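Local atomic coordinates of aryl acylamidase (bacterium CSBL00001, PDB entry 4YJ6), a protein that probably hydrolyses the amide bond of aryl acylamides, as a member of the amidase signature family of hydrolases. Residues W10-A13 with A14-V17; P27-V30 with V31-I35; R324-A327 with I328-A332; S333-A336 with L337-E340; R406-D410 with G411-G415. All blocks are in the same frame, centred on the assembly; numbering follows the deposited sequence.

Contact 1 of 5, residues W10-A13 with A14-V17; sequences WKSA and AEIV
A capping box between Ser12 and Glu15 closes the N-terminal end of helix 13-21, a local contact in which each of the two residues uses its side chain to bind the backbone N-H of the other. Ser12 is the N-cap: its OG accepts from Glu15 N at 2.9 Å. Its chi1 of 71° sets OG between the backbone N and the carbonyl carbon, turned in to the first turn. In return Ser12 N donates to Glu15 OE1, also at 2.9 Å and almost straight (N-H...O 173°), reaching the carboxylate on its anti side. The first helical bonds follow, from Ile16 N to Ser12 O and from Val17 N to Ala13 O. A water spans Trp10 O and Glu15 OE1, with 2.7 Å between the water and OE1, and so ties the incoming loop to the same oxygen. Lys11 crosses Glu15 at about a right angle: its CD lies 3.7 Å from Glu15 OE1, while NZ is not in contact with the carboxylate. Asp233 of helix 231-241 accepts from Ala13 N and Ala14 N. Four consecutive N-H groups, from Ser12 to Glu15, thus meet side-chain oxygens, and the two carboxylates at this helix start are probably stabilised by the helix dipole.

Contact 2 of 5, residues P27-V30 with V31-I35; sequences PREV and VESTI
Thr34 lies alongside Val30, one turn further on in helix 27-45, both side chains pointing the same way with Thr34 OG1 4.0 Å from Val30 CG1. The hydroxyl turns back to the helix: with OG1 anti to its own carbonyl carbon (chi1 -61°), it donates to Val30 O at 2.8 Å, a bond that satisfies this buried group within its own helix. Thr34 N bonds to the same oxygen, and the two donors arrive from opposite faces of the carbonyl plane. Ser33 is placed similarly, its OG 3.0 Å from Glu29 O, the acceptor of Ser33 N. Glu32 CG, set beside its own backbone N by chi1, lies 3.3 Å from Arg28 O; the bend at chi2 then turns the carboxylate. A water donates to both Arg28 O and Glu32 OE2, at 2.8 Å from the latter. The charged ends of Arg28 and Glu32 do not meet each other; instead Arg28 forms a salt bridge with Glu64 and Glu32 with Arg57, both of helix 53-69. Val30 and Val31 face Pro80 and Leu126 in the three-stranded sheet. Such i to i-4 side-chain bonds are familiar from serine and threonine in helices, here in an amphipathic helix laid against a sheet.

Contact 3 of 5, residues R324-A327 with I328-A332; sequences RMIA and IPTVA
Residues 324-327 and 328-332 run on as one helix, kinked at Pro329, whose N has no hydrogen for the turn before. Ile328 N still bonds to Arg324 O, but at 3.2 Å and with an N-H...O angle of only 141°; next along, the proline CD occupies the place of a donor, 3.0 Å from Met325 O. The pattern resumes with Thr330 N to Ile326 O, and Val331 N meets Ala327 O at 2.8 Å. Ile326 O takes two donors from Thr330. The amide N approaches in the carbonyl plane at 3.2 Å, whereas OG1 comes from above it, 43° out, at 2.8 Å. The hydroxyl is directed there by its torsion, OG1 being anti to the Thr330 carbonyl carbon (chi1 -61°), and the bond gives the buried Thr330 side chain a partner just after the kink. Ile326 CG2 passes 3.9 Å from that OG1 as the two side chains cross obliquely. On another side, Ile328 CG1 packs back over Arg324 O at 3.4 Å. Helix 354-363 packs here, its Val363 against Ala327 and its Ile360 against Thr330 and Val331. Arg324 reaches helix 368-389 through a salt bridge to Asp374, and Met325, a selenomethionine, touches Arg378 of that same helix.

Contact 4 of 5, residues S333-A336 with L337-E340; sequences SMQA and LRKE
The C-terminal turns of helix 315-339 carry this local contact, in which side chains three and four residues apart meet before the chain leaves the helix at Glu340. Its polar part is the pair Gln335 and Arg338, which lie side by side and point the same way. Arg338 NH2 donates to Gln335 OE1 at 2.8 Å, but the bond is bent, with an N-H...O angle of 132°. The amide and guanidinium planes stand 71° apart, and OE1 sits at the guanidinium edge, tilted from its plane. Different chi1 wells bring the groups together: Gln335 has CG beside its backbone N (-67°) and then bends at chi2, whereas Arg338 starts with CG anti to N and bends only at chi3. Two waters complete the bridge. One donates to Gln335 O and OE1 and accepts from Arg338 NE, lying in the guanidinium plane; the second accepts from Gln335 NE2 and Arg338 NH2. The helical backbone bonds continue alongside the pair, from Leu337 N to Ser333 O through to Glu340 N to Ala336 O, the last at 3.1 Å. Tyr136 lies by another side of the helix, its OH hydrogen-bonded to Ser333 OG and its side chain touching Met334, a selenomethionine, and Leu337. On the Tyr136 side, Leu337 CG lies 3.3 Å from Ser333 O, while its CD1 comes to 4.0 Å from Ser333 OG.

Contact 5 of 5, residues R406-D410 with G411-G415; sequences RNATD and GCTEG
Thr413 OG1 accepts from Ala408 N at 2.8 Å, closing a surface loop between strands 394-398 and 418-419 that doubles back through an Asx turn at Asp410. The N-H...O angle is 151°, and Ala408 CB comes to 3.5 Å from the same hydroxyl oxygen. Thr413 has OG1 beside its own backbone N and CG2 anti to it; that methyl meets Arg406 O at 3.6 Å. The turn itself is held by Asp410 OD1, which accepts from Cys412 N at 2.8 Å. This donor does not come in along the carboxylate plane but from above, 50° out of it. Asp410 CG stands between N and the carbonyl carbon (chi1 67°), the rotamer that brings the carboxylate over the amide two residues on. Gly411 between them has a positive phi, and its N donates to a water that in turn donates to Ala408 O, so a water bridges the bend. Further out, Thr413 OG1 also bonds to Asp143, and Thr413 O accepts hydrogen bonds from Thr141 OG1 and Arg139 NH1. Asn407 is fixed by Asn159 and by backbone bonding to Asp157. The second arm is therefore held by Arg139, Thr141 and Asp143, the first by Asp157 and Asn159, while Asp410 lies at the exposed bend with its OD1 3.5 Å from Cys412 CB.

Contact 2 is the most buried, contacts 1 and 3 are partly buried, and contacts 4 and 5 lie at the surface. Contacts 3 and 4 share helix 315-339, their centres about 13 Å apart, and both face helix 354-363. Contacts 1 and 2 sit on successive helices, also about 13 Å between centres, on the other side of the chain's centre from contact 3. The chemistry follows position. Inside helices, in contacts 2 and 3, threonine hydroxyls bond back to main-chain oxygens; at a helix start and in the loop, carboxylates and hydroxyls take main-chain N-H groups; near the helix end, contact 4 pairs two long polar side chains by a direct hydrogen bond and through water.

Contact 1 of 5, residues W10-A13 with A14-V17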
loop_
_atom_site.group_PDB
_atom_site.type_symbol
_atom_site.label_atom_id
_atom_site.label_comp_id
_atom_site.label_asym_id
_atom_site.label_seq_id
_atom_site.Cartn_x
_atom_site.Cartn_y
_atom_site.Cartn_z
ATOM N N TRP A 10 0.954 -13.250 15.019
ATOM C CA TRP A 10 0.002 -13.876 14.080
ATOM C C TRP A 10 -1.499 -13.736 14.406
ATOM O O TRP A 10 -2.354 -14.246 13.658
ATOM C CB TRP A 10 0.358 -15.368 13.821
ATOM C CG TRP A 10 1.773 -15.572 13.336
ATOM C CD1 TRP A 10 2.823 -16.144 14.030
ATOM C CD2 TRP A 10 2.306 -15.195 12.053
ATOM N NE1 TRP A 10 3.962 -16.132 13.254
ATOM C CE2 TRP A 10 3.677 -15.561 12.038
ATOM C CE3 TRP A 10 1.754 -14.588 10.915
ATOM C CZ2 TRP A 10 4.510 -15.332 10.929
ATOM C CZ3 TRP A 10 2.570 -14.361 9.818
ATOM C CH2 TRP A 10 3.942 -14.737 9.826
ATOM N N LYS A 11 -1.851 -13.060 15.493
ATOM C CA LYS A 11 -3.254 -12.847 15.793
ATOM C C LYS A 11 -3.823 -11.822 14.801
ATOM O O LYS A 11 -3.115 -10.870 14.431
ATOM C CB LYS A 11 -3.447 -12.322 17.208
ATOM C CG LYS A 11 -3.074 -13.350 18.275
ATOM C CD LYS A 11 -4.196 -14.381 18.474
ATOM C CE LYS A 11 -3.962 -15.204 19.767
ATOM N NZ LYS A 11 -2.804 -16.135 19.614
ATOM N N SER A 12 -5.075 -12.019 14.404
ATOM C CA SER A 12 -5.747 -11.042 13.535
ATOM C C SER A 12 -6.213 -9.818 14.315
ATOM O O SER A 12 -6.285 -9.831 15.542
ATOM C CB SER A 12 -6.936 -11.670 12.815
ATOM O OG SER A 12 -7.986 -11.922 13.714
ATOM N N ALA A 13 -6.513 -8.734 13.604
ATOM C CA ALA A 13 -7.106 -7.572 14.271
ATOM C C ALA A 13 -8.442 -7.960 14.895
ATOM O O ALA A 13 -8.759 -7.519 15.999
ATOM C CB ALA A 13 -7.300 -6.405 13.265
ATOM N N ALA A 14 -9.240 -8.768 14.185
ATOM C CA ALA A 14 -10.514 -9.208 14.741
ATOM C C ALA A 14 -10.267 -9.968 16.048
ATOM O O ALA A 14 -10.976 -9.767 17.033
ATOM C CB ALA A 14 -11.260 -10.105 13.738
ATOM N N GLU A 15 -9.256 -10.815 16.073
ATOM C CA GLU A 15 -8.963 -11.582 17.296
ATOM C C GLU A 15 -8.502 -10.678 18.425
ATOM O O GLU A 15 -8.951 -10.825 19.551
ATOM C CB GLU A 15 -7.913 -12.651 17.019
ATOM C CG GLU A 15 -8.505 -13.803 16.210
ATOM C CD GLU A 15 -7.477 -14.825 15.760
ATOM O OE1 GLU A 15 -6.340 -14.438 15.416
ATOM O OE2 GLU A 15 -7.827 -16.041 15.708
ATOM N N ILE A 16 -7.591 -9.754 18.138
ATOM C CA ILE A 16 -7.134 -8.828 19.184
ATOM C C ILE A 16 -8.259 -7.975 19.735
ATOM O O ILE A 16 -8.360 -7.748 20.955
ATOM C CB ILE A 16 -6.005 -7.936 18.669
ATOM C CG1 ILE A 16 -4.758 -8.828 18.493
ATOM C CG2 ILE A 16 -5.692 -6.832 19.696
ATOM C CD1 ILE A 16 -3.702 -8.202 17.668
ATOM N N VAL A 17 -9.100 -7.443 18.860
ATOM C CA VAL A 17 -10.230 -6.643 19.323
ATOM C C VAL A 17 -11.029 -7.444 20.361
ATOM O O VAL A 17 -11.432 -6.934 21.402
ATOM C CB VAL A 17 -11.151 -6.254 18.163
ATOM C CG1 VAL A 17 -12.519 -5.797 18.667
ATOM C CG2 VAL A 17 -10.497 -5.150 17.320
HETATM O O HOH W 1 -4.897 -15.473 13.426
#

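Contact 2 of 5, residues P27-V30 with V31-I35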
loop_
_atom_site.group_PDB
_atom_site.type_symbol
_atom_site.label_atom_id
_atom_site.label_comp_id
_atom_site.label_asym_id
_atom_site.label_seq_id
_atom_site.Cartn_x
_atom_site.Cartn_y
_atom_site.Cartn_z
ATOM N N PRO A 27 -4.529 -3.885 27.007
ATOM C CA PRO A 27 -3.816 -3.073 26.005
ATOM C C PRO A 27 -2.333 -2.924 26.366
ATOM O O PRO A 27 -1.485 -2.932 25.476
ATOM C CB PRO A 27 -4.520 -1.726 26.082
ATOM C CG PRO A 27 -5.884 -2.030 26.605
ATOM C CD PRO A 27 -5.726 -3.207 27.525
ATOM N N ARG A 28 -2.014 -2.790 27.654
ATOM C CA ARG A 28 -0.609 -2.711 28.045
ATOM C C ARG A 28 0.174 -3.920 27.571
ATOM O O ARG A 28 1.306 -3.795 27.121
ATOM C CB ARG A 28 -0.459 -2.632 29.573
ATOM C CG ARG A 28 -1.102 -1.414 30.250
ATOM C CD ARG A 28 -0.776 -1.507 31.743
ATOM N NE ARG A 28 -1.321 -0.438 32.583
ATOM C CZ ARG A 28 -0.671 0.681 32.891
ATOM N NH1 ARG A 28 0.565 0.906 32.384
ATOM N NH2 ARG A 28 -1.254 1.561 33.729
ATOM N N GLU A 29 -0.422 -5.113 27.683
ATOM C CA GLU A 29 0.292 -6.314 27.339
ATOM C C GLU A 29 0.380 -6.430 25.810
ATOM O O GLU A 29 1.370 -6.879 25.278
ATOM C CB GLU A 29 -0.384 -7.552 27.932
ATOM C CG GLU A 29 0.407 -8.793 27.646
ATOM C CD GLU A 29 -0.200 -10.057 28.251
ATOM O OE1 GLU A 29 0.242 -11.177 27.854
ATOM O OE2 GLU A 29 -1.112 -9.930 29.112
ATOM N N VAL A 30 -0.648 -5.977 25.106
ATOM C CA VAL A 30 -0.555 -5.957 23.642
ATOM C C VAL A 30 0.650 -5.113 23.229
ATOM O O VAL A 30 1.432 -5.505 22.373
ATOM C CB VAL A 30 -1.814 -5.370 22.998
ATOM C CG1 VAL A 30 -1.559 -5.252 21.477
ATOM C CG2 VAL A 30 -3.033 -6.273 23.273
ATOM N N VAL A 31 0.814 -3.941 23.837
ATOM C CA VAL A 31 1.928 -3.065 23.434
ATOM C C VAL A 31 3.277 -3.716 23.766
ATOM O O VAL A 31 4.171 -3.755 22.924
ATOM C CB VAL A 31 1.815 -1.711 24.111
ATOM C CG1 VAL A 31 3.086 -0.886 23.958
ATOM C CG2 VAL A 31 0.565 -0.973 23.561
ATOM N N GLU A 32 3.447 -4.231 24.992
ATOM C CA GLU A 32 4.774 -4.764 25.356
ATOM C C GLU A 32 5.115 -5.996 24.529
ATOM O O GLU A 32 6.251 -6.189 24.128
ATOM C CB GLU A 32 4.843 -5.104 26.855
ATOM C CG GLU A 32 4.565 -3.929 27.780
ATOM C CD GLU A 32 5.578 -2.767 27.664
ATOM O OE1 GLU A 32 6.679 -2.926 27.078
ATOM O OE2 GLU A 32 5.243 -1.672 28.201
ATOM N N SER A 33 4.118 -6.830 24.256
ATOM C CA SER A 33 4.340 -8.034 23.462
ATOM C C SER A 33 4.627 -7.697 22.003
ATOM O O SER A 33 5.384 -8.414 21.343
ATOM C CB SER A 33 3.136 -8.960 23.542
ATOM O OG SER A 33 2.957 -9.449 24.864
ATOM N N THR A 34 4.033 -6.620 21.504
ATOM C CA THR A 34 4.299 -6.201 20.121
ATOM C C THR A 34 5.711 -5.627 20.054
ATOM O O THR A 34 6.451 -5.856 19.109
ATOM C CB THR A 34 3.278 -5.156 19.625
ATOM O OG1 THR A 34 1.973 -5.741 19.654
ATOM C CG2 THR A 34 3.578 -4.738 18.162
ATOM N N ILE A 35 6.091 -4.892 21.089
ATOM C CA ILE A 35 7.425 -4.318 21.157
ATOM C C ILE A 35 8.440 -5.466 21.146
ATOM O O ILE A 35 9.451 -5.404 20.454
ATOM C CB ILE A 35 7.580 -3.436 22.418
ATOM C CG1 ILE A 35 6.843 -2.110 22.216
ATOM C CG2 ILE A 35 9.067 -3.152 22.746
ATOM C CD1 ILE A 35 6.687 -1.239 23.532
HETATM O O HOH W 2 2.462 -1.112 27.987
#

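Contact 3 of 5, residues R324-A327 with I328-A332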
loop_
_atom_site.group_PDB
_atom_site.type_symbol
_atom_site.label_atom_id
_atom_site.label_comp_id
_atom_site.label_asym_id
_atom_site.label_seq_id
_atom_site.Cartn_x
_atom_site.Cartn_y
_atom_site.Cartn_z
ATOM N N ARG A 324 6.275 11.845 -14.630
ATOM C CA ARG A 324 6.148 13.289 -14.685
ATOM C C ARG A 324 5.040 13.799 -13.753
ATOM O O ARG A 324 5.204 14.823 -13.092
ATOM C CB ARG A 324 5.868 13.750 -16.126
ATOM C CG ARG A 324 7.122 13.702 -17.034
ATOM C CD ARG A 324 6.841 14.360 -18.386
ATOM N NE ARG A 324 5.850 13.588 -19.145
ATOM C CZ ARG A 324 6.120 12.619 -20.012
ATOM N NH1 ARG A 324 7.393 12.253 -20.301
ATOM N NH2 ARG A 324 5.113 11.985 -20.599
HETATM N N MSE A 325 3.894 13.108 -13.722
HETATM C CA MSE A 325 2.804 13.546 -12.848
HETATM C C MSE A 325 3.167 13.526 -11.370
HETATM O O MSE A 325 2.792 14.440 -10.637
HETATM C CB MSE A 325 1.572 12.667 -13.103
HETATM C CG MSE A 325 1.004 13.006 -14.410
HETATM SE SE MSE A 325 -0.260 11.579 -14.807
HETATM C CE MSE A 325 -1.522 11.826 -13.418
ATOM N N ILE A 326 3.891 12.503 -10.924
ATOM C CA ILE A 326 4.352 12.434 -9.529
ATOM C C ILE A 326 5.456 13.464 -9.266
ATOM O O ILE A 326 5.579 14.055 -8.180
ATOM C CB ILE A 326 4.926 11.003 -9.229
ATOM C CG1 ILE A 326 3.781 9.991 -9.233
ATOM C CG2 ILE A 326 5.710 10.985 -7.869
ATOM C CD1 ILE A 326 3.012 9.936 -7.883
ATOM N N ALA A 327 6.284 13.676 -10.276
ATOM C CA ALA A 327 7.433 14.560 -10.109
ATOM C C ALA A 327 7.008 16.016 -9.856
ATOM O O ALA A 327 7.701 16.717 -9.160
ATOM C CB ALA A 327 8.354 14.478 -11.369
ATOM N N ILE A 328 5.899 16.488 -10.436
ATOM C CA ILE A 328 5.536 17.894 -10.294
ATOM C C ILE A 328 5.320 18.270 -8.820
ATOM O O ILE A 328 5.948 19.199 -8.303
ATOM C CB ILE A 328 4.328 18.286 -11.202
ATOM C CG1 ILE A 328 4.753 18.171 -12.675
ATOM C CG2 ILE A 328 3.870 19.724 -10.898
ATOM C CD1 ILE A 328 3.581 18.136 -13.684
ATOM N N PRO A 329 4.470 17.522 -8.104
ATOM C CA PRO A 329 4.366 17.857 -6.670
ATOM C C PRO A 329 5.612 17.514 -5.873
ATOM O O PRO A 329 5.822 18.092 -4.818
ATOM C CB PRO A 329 3.178 17.015 -6.168
ATOM C CG PRO A 329 2.730 16.188 -7.333
ATOM C CD PRO A 329 3.442 16.580 -8.571
ATOM N N THR A 330 6.434 16.587 -6.358
ATOM C CA THR A 330 7.683 16.291 -5.662
ATOM C C THR A 330 8.598 17.518 -5.754
ATOM O O THR A 330 9.239 17.910 -4.786
ATOM C CB THR A 330 8.353 15.058 -6.285
ATOM O OG1 THR A 330 7.470 13.938 -6.135
ATOM C CG2 THR A 330 9.645 14.749 -5.551
ATOM N N VAL A 331 8.643 18.143 -6.931
ATOM C CA VAL A 331 9.461 19.339 -7.097
ATOM C C VAL A 331 8.933 20.431 -6.179
ATOM O O VAL A 331 9.715 21.140 -5.561
ATOM C CB VAL A 331 9.454 19.834 -8.544
ATOM C CG1 VAL A 331 10.040 21.279 -8.660
ATOM C CG2 VAL A 331 10.249 18.866 -9.427
ATOM N N ALA A 332 7.607 20.574 -6.085
ATOM C CA ALA A 332 7.040 21.591 -5.203
ATOM C C ALA A 332 7.466 21.371 -3.766
ATOM O O ALA A 332 7.785 22.335 -3.057
ATOM C CB ALA A 332 5.491 21.613 -5.306
#

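Contact 4 of 5, residues S333-A336 with L337-E340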
loop_
_atom_site.group_PDB
_atom_site.type_symbol
_atom_site.label_atom_id
_atom_site.label_comp_id
_atom_site.label_asym_id
_atom_site.label_seq_id
_atom_site.Cartn_x
_atom_site.Cartn_y
_atom_site.Cartn_z
ATOM N N SER A 333 7.463 20.117 -3.313
ATOM C CA SER A 333 7.965 19.788 -1.976
ATOM C C SER A 333 9.437 20.209 -1.810
ATOM O O SER A 333 9.825 20.837 -0.804
ATOM C CB SER A 333 7.822 18.282 -1.711
ATOM O OG SER A 333 8.537 17.897 -0.538
HETATM N N MSE A 334 10.277 19.850 -2.779
HETATM C CA MSE A 334 11.692 20.202 -2.674
HETATM C C MSE A 334 11.906 21.714 -2.678
HETATM O O MSE A 334 12.755 22.221 -1.957
HETATM C CB MSE A 334 12.470 19.584 -3.805
HETATM C CG MSE A 334 12.484 18.092 -3.631
HETATM SE SE MSE A 334 13.358 17.268 -5.101
HETATM C CE MSE A 334 15.159 18.157 -4.908
ATOM N N GLN A 335 11.157 22.425 -3.509
ATOM C CA GLN A 335 11.281 23.879 -3.561
ATOM C C GLN A 335 10.865 24.479 -2.200
ATOM O O GLN A 335 11.519 25.380 -1.686
ATOM C CB GLN A 335 10.409 24.461 -4.689
ATOM C CG GLN A 335 10.863 24.095 -6.116
ATOM C CD GLN A 335 12.087 24.893 -6.569
ATOM O OE1 GLN A 335 12.472 25.882 -5.933
ATOM N NE2 GLN A 335 12.713 24.455 -7.660
ATOM N N ALA A 336 9.770 23.984 -1.624
ATOM C CA ALA A 336 9.300 24.503 -0.323
ATOM C C ALA A 336 10.320 24.199 0.780
ATOM O O ALA A 336 10.603 25.058 1.613
ATOM C CB ALA A 336 7.943 23.934 0.041
ATOM N N LEU A 337 10.886 22.997 0.789
ATOM C CA LEU A 337 11.895 22.649 1.796
ATOM C C LEU A 337 13.110 23.561 1.673
ATOM O O LEU A 337 13.653 24.005 2.686
ATOM C CB LEU A 337 12.355 21.177 1.666
ATOM C CG LEU A 337 11.291 20.162 2.107
ATOM C CD1 LEU A 337 11.666 18.741 1.723
ATOM C CD2 LEU A 337 11.112 20.275 3.602
ATOM N N ARG A 338 13.538 23.838 0.440
ATOM C CA ARG A 338 14.695 24.706 0.245
ATOM C C ARG A 338 14.413 26.087 0.819
ATOM O O ARG A 338 15.282 26.699 1.460
ATOM C CB ARG A 338 15.052 24.857 -1.224
ATOM C CG ARG A 338 16.239 25.802 -1.446
ATOM C CD ARG A 338 16.857 25.622 -2.806
ATOM N NE ARG A 338 15.922 25.993 -3.849
ATOM C CZ ARG A 338 16.193 25.917 -5.148
ATOM N NH1 ARG A 338 17.387 25.488 -5.562
ATOM N NH2 ARG A 338 15.271 26.287 -6.038
ATOM N N LYS A 339 13.201 26.583 0.586
ATOM C CA LYS A 339 12.803 27.890 1.116
ATOM C C LYS A 339 12.856 27.896 2.645
ATOM O O LYS A 339 13.169 28.920 3.270
ATOM C CB LYS A 339 11.397 28.242 0.635
ATOM C CG LYS A 339 10.891 29.572 1.170
ATOM C CD LYS A 339 9.591 30.001 0.497
ATOM C CE LYS A 339 9.101 31.344 1.051
ATOM N NZ LYS A 339 10.053 32.448 0.726
ATOM N N GLU A 340 12.559 26.748 3.245
ATOM C CA GLU A 340 12.605 26.592 4.689
ATOM C C GLU A 340 14.015 26.294 5.219
ATOM O O GLU A 340 14.211 26.122 6.421
ATOM C CB GLU A 340 11.622 25.512 5.126
ATOM C CG GLU A 340 10.212 26.041 5.297
ATOM C CD GLU A 340 10.089 26.990 6.499
ATOM O OE1 GLU A 340 9.715 28.165 6.282
ATOM O OE2 GLU A 340 10.366 26.567 7.654
HETATM O O HOH W 3 13.164 27.121 -3.197
HETATM O O HOH W 4 15.375 25.480 -8.835
#

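Contact 5 of 5, residues R406-D410 with G411-G415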
loop_
_atom_site.group_PDB
_atom_site.type_symbol
_atom_site.label_atom_id
_atom_site.label_comp_id
_atom_site.label_asym_id
_atom_site.label_seq_id
_atom_site.Cartn_x
_atom_site.Cartn_y
_atom_site.Cartn_z
ATOM N N ARG A 406 16.429 -8.929 -5.681
ATOM C CA ARG A 406 17.426 -8.928 -4.611
ATOM C C ARG A 406 17.709 -7.529 -4.103
ATOM O O ARG A 406 17.732 -6.564 -4.868
ATOM C CB ARG A 406 18.722 -9.594 -5.109
ATOM C CG ARG A 406 18.475 -11.011 -5.613
ATOM C CD ARG A 406 19.761 -11.818 -5.904
ATOM N NE ARG A 406 20.119 -12.616 -4.733
ATOM C CZ ARG A 406 19.768 -13.881 -4.530
ATOM N NH1 ARG A 406 19.078 -14.560 -5.434
ATOM N NH2 ARG A 406 20.134 -14.469 -3.406
ATOM N N ASN A 407 17.931 -7.393 -2.797
ATOM C CA ASN A 407 18.352 -6.109 -2.269
ATOM C C ASN A 407 19.713 -5.706 -2.809
ATOM O O ASN A 407 20.614 -6.545 -2.881
ATOM C CB ASN A 407 18.416 -6.173 -0.755
ATOM C CG ASN A 407 17.078 -6.520 -0.146
ATOM O OD1 ASN A 407 16.082 -5.838 -0.412
ATOM N ND2 ASN A 407 17.036 -7.597 0.633
ATOM N N ALA A 408 19.829 -4.453 -3.239
ATOM C CA ALA A 408 21.115 -3.825 -3.530
ATOM C C ALA A 408 21.841 -3.497 -2.224
ATOM O O ALA A 408 21.277 -3.646 -1.141
ATOM C CB ALA A 408 20.927 -2.537 -4.351
ATOM N N THR A 409 23.083 -3.030 -2.338
ATOM C CA THR A 409 23.897 -2.707 -1.163
ATOM C C THR A 409 24.229 -1.227 -1.114
ATOM O O THR A 409 25.002 -0.795 -0.253
ATOM C CB THR A 409 25.249 -3.469 -1.188
ATOM O OG1 THR A 409 25.956 -3.116 -2.381
ATOM C CG2 THR A 409 25.024 -4.967 -1.163
ATOM N N ASP A 410 23.643 -0.443 -2.019
ATOM C CA ASP A 410 23.990 0.963 -2.138
ATOM C C ASP A 410 22.830 1.879 -1.740
ATOM O O ASP A 410 22.878 3.074 -1.998
ATOM C CB ASP A 410 24.423 1.281 -3.576
ATOM C CG ASP A 410 23.285 1.147 -4.577
ATOM O OD1 ASP A 410 22.217 0.643 -4.197
ATOM O OD2 ASP A 410 23.456 1.531 -5.759
ATOM N N GLY A 411 21.779 1.308 -1.157
ATOM C CA GLY A 411 20.618 2.095 -0.776
ATOM C C GLY A 411 19.690 2.448 -1.931
ATOM O O GLY A 411 18.761 3.230 -1.732
ATOM N N CYS A 412 19.924 1.885 -3.119
ATOM C CA CYS A 412 19.103 2.205 -4.299
ATOM C C CYS A 412 18.517 0.968 -5.022
ATOM O O CYS A 412 18.454 0.950 -6.261
ATOM C CB CYS A 412 19.909 3.041 -5.308
ATOM S SG CYS A 412 20.119 4.804 -4.845
ATOM N N THR A 413 18.083 -0.038 -4.261
ATOM C CA THR A 413 17.423 -1.214 -4.828
ATOM C C THR A 413 16.322 -0.717 -5.755
ATOM O O THR A 413 15.571 0.188 -5.400
ATOM C CB THR A 413 16.762 -2.114 -3.744
ATOM O OG1 THR A 413 17.754 -2.552 -2.799
ATOM C CG2 THR A 413 16.084 -3.353 -4.356
ATOM N N GLU A 414 16.248 -1.299 -6.938
ATOM C CA GLU A 414 15.190 -0.983 -7.879
ATOM C C GLU A 414 14.725 -2.270 -8.556
ATOM O O GLU A 414 15.303 -3.346 -8.370
ATOM C CB GLU A 414 15.686 0.043 -8.906
ATOM C CG GLU A 414 16.863 -0.487 -9.731
ATOM C CD GLU A 414 17.331 0.496 -10.793
ATOM O OE1 GLU A 414 17.036 1.696 -10.672
ATOM O OE2 GLU A 414 17.997 0.054 -11.757
ATOM N N GLY A 415 13.661 -2.167 -9.346
ATOM C CA GLY A 415 13.164 -3.315 -10.079
ATOM C C GLY A 415 14.035 -3.595 -11.298
ATOM O O GLY A 415 15.013 -2.898 -11.542
HETATM O O HOH W 5 20.707 -1.101 -0.042
HETATM O O HOH W 6 21.073 0.020 -7.356
#